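Local coordinates for protein putative alpha/beta hydrolase (Desulfitobacterium hafniense, PDB 4RPC) that is a putative hydrolase of the alpha/beta hydrolase family, probably using a serine nucleophile, with its substrate not established, at residues R43-R48 / R254-I259. Residues are numbered along the deposited sequence; the frame is centred on the assembly and turned at random.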
ATOM      1  N   ARG A  43       5.342 -16.552   1.143  1.00 31.34           N
ATOM      2  CA  ARG A  43       6.197 -17.711   1.373  1.00 35.03           C
ATOM      3  C   ARG A  43       6.893 -17.694   2.715  1.00 35.27           C
ATOM      4  O   ARG A  43       6.918 -18.721   3.385  1.00 33.19           O
ATOM      5  CB  ARG A  43       7.245 -17.887   0.274  1.00 38.74           C
ATOM      6  CG  ARG A  43       6.636 -18.302  -1.056  1.00 41.75           C
ATOM      7  CD  ARG A  43       7.689 -18.882  -1.990  1.00 45.09           C
ATOM      8  NE  ARG A  43       8.602 -17.841  -2.411  1.00 46.85           N
ATOM      9  CZ  ARG A  43       8.359 -16.972  -3.397  1.00 49.94           C
ATOM     10  NH1 ARG A  43       7.226 -17.011  -4.113  1.00 47.67           N
ATOM     11  NH2 ARG A  43       9.284 -16.061  -3.696  1.00 51.65           N
ATOM     12  N   ASP A  44       7.407 -16.529   3.132  1.00 35.87           N
ATOM     13  CA  ASP A  44       8.074 -16.418   4.450  1.00 38.12           C
ATOM     14  C   ASP A  44       7.133 -16.549   5.664  1.00 35.67           C
ATOM     15  O   ASP A  44       7.544 -17.038   6.697  1.00 35.04           O
ATOM     16  CB  ASP A  44       8.840 -15.110   4.587  1.00 39.73           C
ATOM     17  CG  ASP A  44       9.969 -14.987   3.602  1.00 46.51           C
ATOM     18  OD1 ASP A  44      10.442 -16.034   3.066  1.00 50.41           O
ATOM     19  OD2 ASP A  44      10.380 -13.817   3.349  1.00 52.33           O
ATOM     20  N   LEU A  45       5.893 -16.086   5.548  1.00 32.57           N
ATOM     21  CA  LEU A  45       4.999 -16.088   6.695  1.00 30.62           C
ATOM     22  C   LEU A  45       3.948 -17.212   6.693  1.00 30.87           C
ATOM     23  O   LEU A  45       3.293 -17.407   7.692  1.00 29.08           O
ATOM     24  CB  LEU A  45       4.302 -14.721   6.799  1.00 29.06           C
ATOM     25  CG  LEU A  45       5.222 -13.500   6.848  1.00 28.40           C
ATOM     26  CD1 LEU A  45       4.402 -12.230   6.760  1.00 27.02           C
ATOM     27  CD2 LEU A  45       6.048 -13.499   8.125  1.00 30.10           C
ATOM     28  N   LYS A  46       3.795 -17.960   5.601  1.00 32.73           N
ATOM     29  CA  LYS A  46       2.673 -18.902   5.500  1.00 34.54           C
ATOM     30  C   LYS A  46       2.724 -20.042   6.506  1.00 36.01           C
ATOM     31  O   LYS A  46       1.686 -20.572   6.870  1.00 34.51           O
ATOM     32  CB  LYS A  46       2.546 -19.476   4.096  1.00 35.94           C
ATOM     33  CG  LYS A  46       3.663 -20.389   3.639  1.00 39.56           C
ATOM     34  CD  LYS A  46       3.444 -20.674   2.165  1.00 43.27           C
ATOM     35  CE  LYS A  46       4.554 -21.508   1.533  1.00 45.79           C
ATOM     36  NZ  LYS A  46       4.324 -22.925   1.911  1.00 52.88           N
ATOM     37  N   ASP A  47       3.928 -20.415   6.944  1.00 38.46           N
ATOM     38  CA  ASP A  47       4.089 -21.413   8.006  1.00 40.90           C
ATOM     39  C   ASP A  47       3.227 -21.091   9.251  1.00 38.88           C
ATOM     40  O   ASP A  47       2.700 -21.976   9.889  1.00 37.06           O
ATOM     41  CB  ASP A  47       5.590 -21.587   8.387  1.00 44.54           C
ATOM     42  CG  ASP A  47       6.208 -20.334   9.098  1.00 48.68           C
ATOM     43  OD1 ASP A  47       6.138 -19.181   8.577  1.00 47.43           O
ATOM     44  OD2 ASP A  47       6.792 -20.500  10.206  1.00 52.43           O
ATOM     45  N   ARG A  48       3.051 -19.804   9.550  1.00 36.31           N
ATOM     46  CA  ARG A  48       2.540 -19.389  10.816  1.00 37.68           C
ATOM     47  C   ARG A  48       1.318 -18.439  10.722  1.00 34.48           C
ATOM     48  O   ARG A  48       0.368 -18.526  11.512  1.00 33.49           O
ATOM     49  CB  ARG A  48       3.706 -18.763  11.559  1.00 40.55           C
ATOM     50  CG  ARG A  48       3.316 -17.755  12.606  1.00 46.15           C
ATOM     51  CD  ARG A  48       2.751 -18.409  13.861  1.00 52.25           C
ATOM     52  NE  ARG A  48       3.034 -17.541  15.013  1.00 56.51           N
ATOM     53  CZ  ARG A  48       2.297 -17.456  16.116  1.00 58.52           C
ATOM     54  NH1 ARG A  48       1.185 -18.198  16.278  1.00 59.49           N
ATOM     55  NH2 ARG A  48       2.676 -16.602  17.057  1.00 60.42           N
ATOM     56  N   ARG A 254      10.500 -10.136   7.792  1.00 35.03           N
ATOM     57  CA  ARG A 254      11.206 -10.148   9.073  1.00 37.24           C
ATOM     58  C   ARG A 254      10.604  -9.089   9.977  1.00 34.43           C
ATOM     59  O   ARG A 254      10.329  -9.309  11.129  1.00 35.32           O
ATOM     60  CB  ARG A 254      12.677  -9.853   8.823  1.00 41.37           C
ATOM     61  CG  ARG A 254      13.636 -10.548   9.730  1.00 47.78           C
ATOM     62  CD  ARG A 254      14.922 -10.887   8.994  1.00 52.67           C
ATOM     63  NE  ARG A 254      16.062 -10.159   9.528  1.00 56.91           N
ATOM     64  CZ  ARG A 254      16.713 -10.476  10.643  1.00 58.79           C
ATOM     65  NH1 ARG A 254      16.331 -11.507  11.397  1.00 61.04           N
ATOM     66  NH2 ARG A 254      17.750  -9.748  11.009  1.00 60.65           N
ATOM     67  N   LEU A 255      10.364  -7.923   9.432  1.00 32.38           N
ATOM     68  CA  LEU A 255       9.829  -6.836  10.222  1.00 31.69           C
ATOM     69  C   LEU A 255       8.417  -7.141  10.764  1.00 29.35           C
ATOM     70  O   LEU A 255       8.104  -6.846  11.927  1.00 28.72           O
ATOM     71  CB  LEU A 255       9.794  -5.599   9.348  1.00 32.46           C
ATOM     72  CG  LEU A 255       9.515  -4.278  10.039  1.00 34.08           C
ATOM     73  CD1 LEU A 255      10.379  -4.124  11.277  1.00 35.45           C
ATOM     74  CD2 LEU A 255       9.789  -3.145   9.044  1.00 34.63           C
ATOM     75  N   ILE A 256       7.569  -7.735   9.928  1.00 26.94           N
ATOM     76  CA  ILE A 256       6.243  -8.140  10.370  1.00 26.57           C
ATOM     77  C   ILE A 256       6.322  -9.116  11.564  1.00 27.76           C
ATOM     78  O   ILE A 256       5.621  -8.955  12.559  1.00 26.91           O
ATOM     79  CB  ILE A 256       5.411  -8.764   9.226  1.00 25.35           C
ATOM     80  CG1 ILE A 256       4.979  -7.669   8.245  1.00 24.44           C
ATOM     81  CG2 ILE A 256       4.148  -9.380   9.788  1.00 25.20           C
ATOM     82  CD1 ILE A 256       4.368  -8.172   6.940  1.00 24.31           C
ATOM     83  N   ARG A 257       7.193 -10.105  11.460  1.00 30.28           N
ATOM     84  CA  ARG A 257       7.420 -11.083  12.549  1.00 32.76           C
ATOM     85  C   ARG A 257       7.898 -10.370  13.785  1.00 33.99           C
ATOM     86  O   ARG A 257       7.412 -10.653  14.859  1.00 33.97           O
ATOM     87  CB  ARG A 257       8.481 -12.139  12.186  1.00 35.48           C
ATOM     88  CG  ARG A 257       8.052 -13.180  11.160  1.00 37.17           C
ATOM     89  CD  ARG A 257       9.022 -14.378  11.050  1.00 39.96           C
ATOM     90  NE  ARG A 257       8.426 -15.494  10.279  1.00 41.96           N
ATOM     91  CZ  ARG A 257       7.753 -16.524  10.806  1.00 45.20           C
ATOM     92  NH1 ARG A 257       7.579 -16.628  12.125  1.00 46.57           N
ATOM     93  NH2 ARG A 257       7.228 -17.459  10.010  1.00 47.00           N
ATOM     94  N   GLU A 258       8.831  -9.432  13.623  1.00 36.37           N
ATOM     95  CA  GLU A 258       9.423  -8.693  14.761  1.00 40.16           C
ATOM     96  C   GLU A 258       8.410  -7.854  15.483  1.00 37.98           C
ATOM     97  O   GLU A 258       8.312  -7.906  16.666  1.00 37.56           O
ATOM     98  CB  GLU A 258      10.557  -7.762  14.296  1.00 43.91           C
ATOM     99  CG  GLU A 258      11.852  -8.471  13.893  1.00 48.82           C
ATOM    100  CD  GLU A 258      12.861  -7.509  13.263  1.00 53.90           C
ATOM    101  OE1 GLU A 258      12.443  -6.414  12.757  1.00 58.61           O
ATOM    102  OE2 GLU A 258      14.064  -7.855  13.255  1.00 55.53           O
ATOM    103  N   ILE A 259       7.636  -7.094  14.736  1.00 35.88           N
ATOM    104  CA  ILE A 259       6.550  -6.277  15.296  1.00 35.92           C
ATOM    105  C   ILE A 259       5.472  -7.114  15.947  1.00 35.56           C
ATOM    106  O   ILE A 259       4.826  -6.680  16.872  1.00 34.65           O
ATOM    107  CB  ILE A 259       5.919  -5.424  14.166  1.00 36.70           C
ATOM    108  CG1 ILE A 259       6.885  -4.296  13.776  1.00 38.90           C
ATOM    109  CG2 ILE A 259       4.526  -4.905  14.523  1.00 35.24           C
ATOM    110  CD1 ILE A 259       6.542  -3.669  12.417  1.00 39.15           C
TER
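The guanidinium of Arg257 meets residues 44-48 along its edge: Asp44 O and Asp47 CG both lie in its plane, while Leu45 CD2 and Arg48 CB approach obliquely. The pairing joins two helices of an alpha/beta hydrolase fold, 39-45 and the C-terminal 249-259, which in this family pack on the same side of the central sheet. Arg257 NH2 does the polar work. Arg257 NH2 makes a salt bridge with Asp47 OD1 at 2.5 Å, a length so short that it deserves caution. Asp47 OD2 lies farther off, 3.1 Å from Arg257 NH2. The carboxylate is tilted 38° from the guanidinium plane, not laid flat beside it. A weak hydrogen bond also runs from Arg257 NH2 to Asp44 O, long at 3.4 Å but nearly straight at 175°. With CG set anti to the carbonyl carbon (chi1 -72°) and the chain extended from CG to NE, Arg257 reaches over to Asp44 and Asp47. A methionine here would probably leave Asp47 without its positive mate and Asp44 O without this donor. Beside these bonds, the carboxylate of Asp44 turns to other partners, Ser253 through OD2 and Arg40 through OD1. Nearer the backbone of Arg257, where Leu45 and Arg257 run alongside each other pointing opposite ways, Leu45 CD2 lies 3.7 Å from Arg257 CG. Ile256, whose side chain also touches Leu117 of strand 112-119, lies nearly perpendicular to Leu45, and methyl meets methyl where Leu45 CD1 sits 4.1 Å from Ile256 CD1.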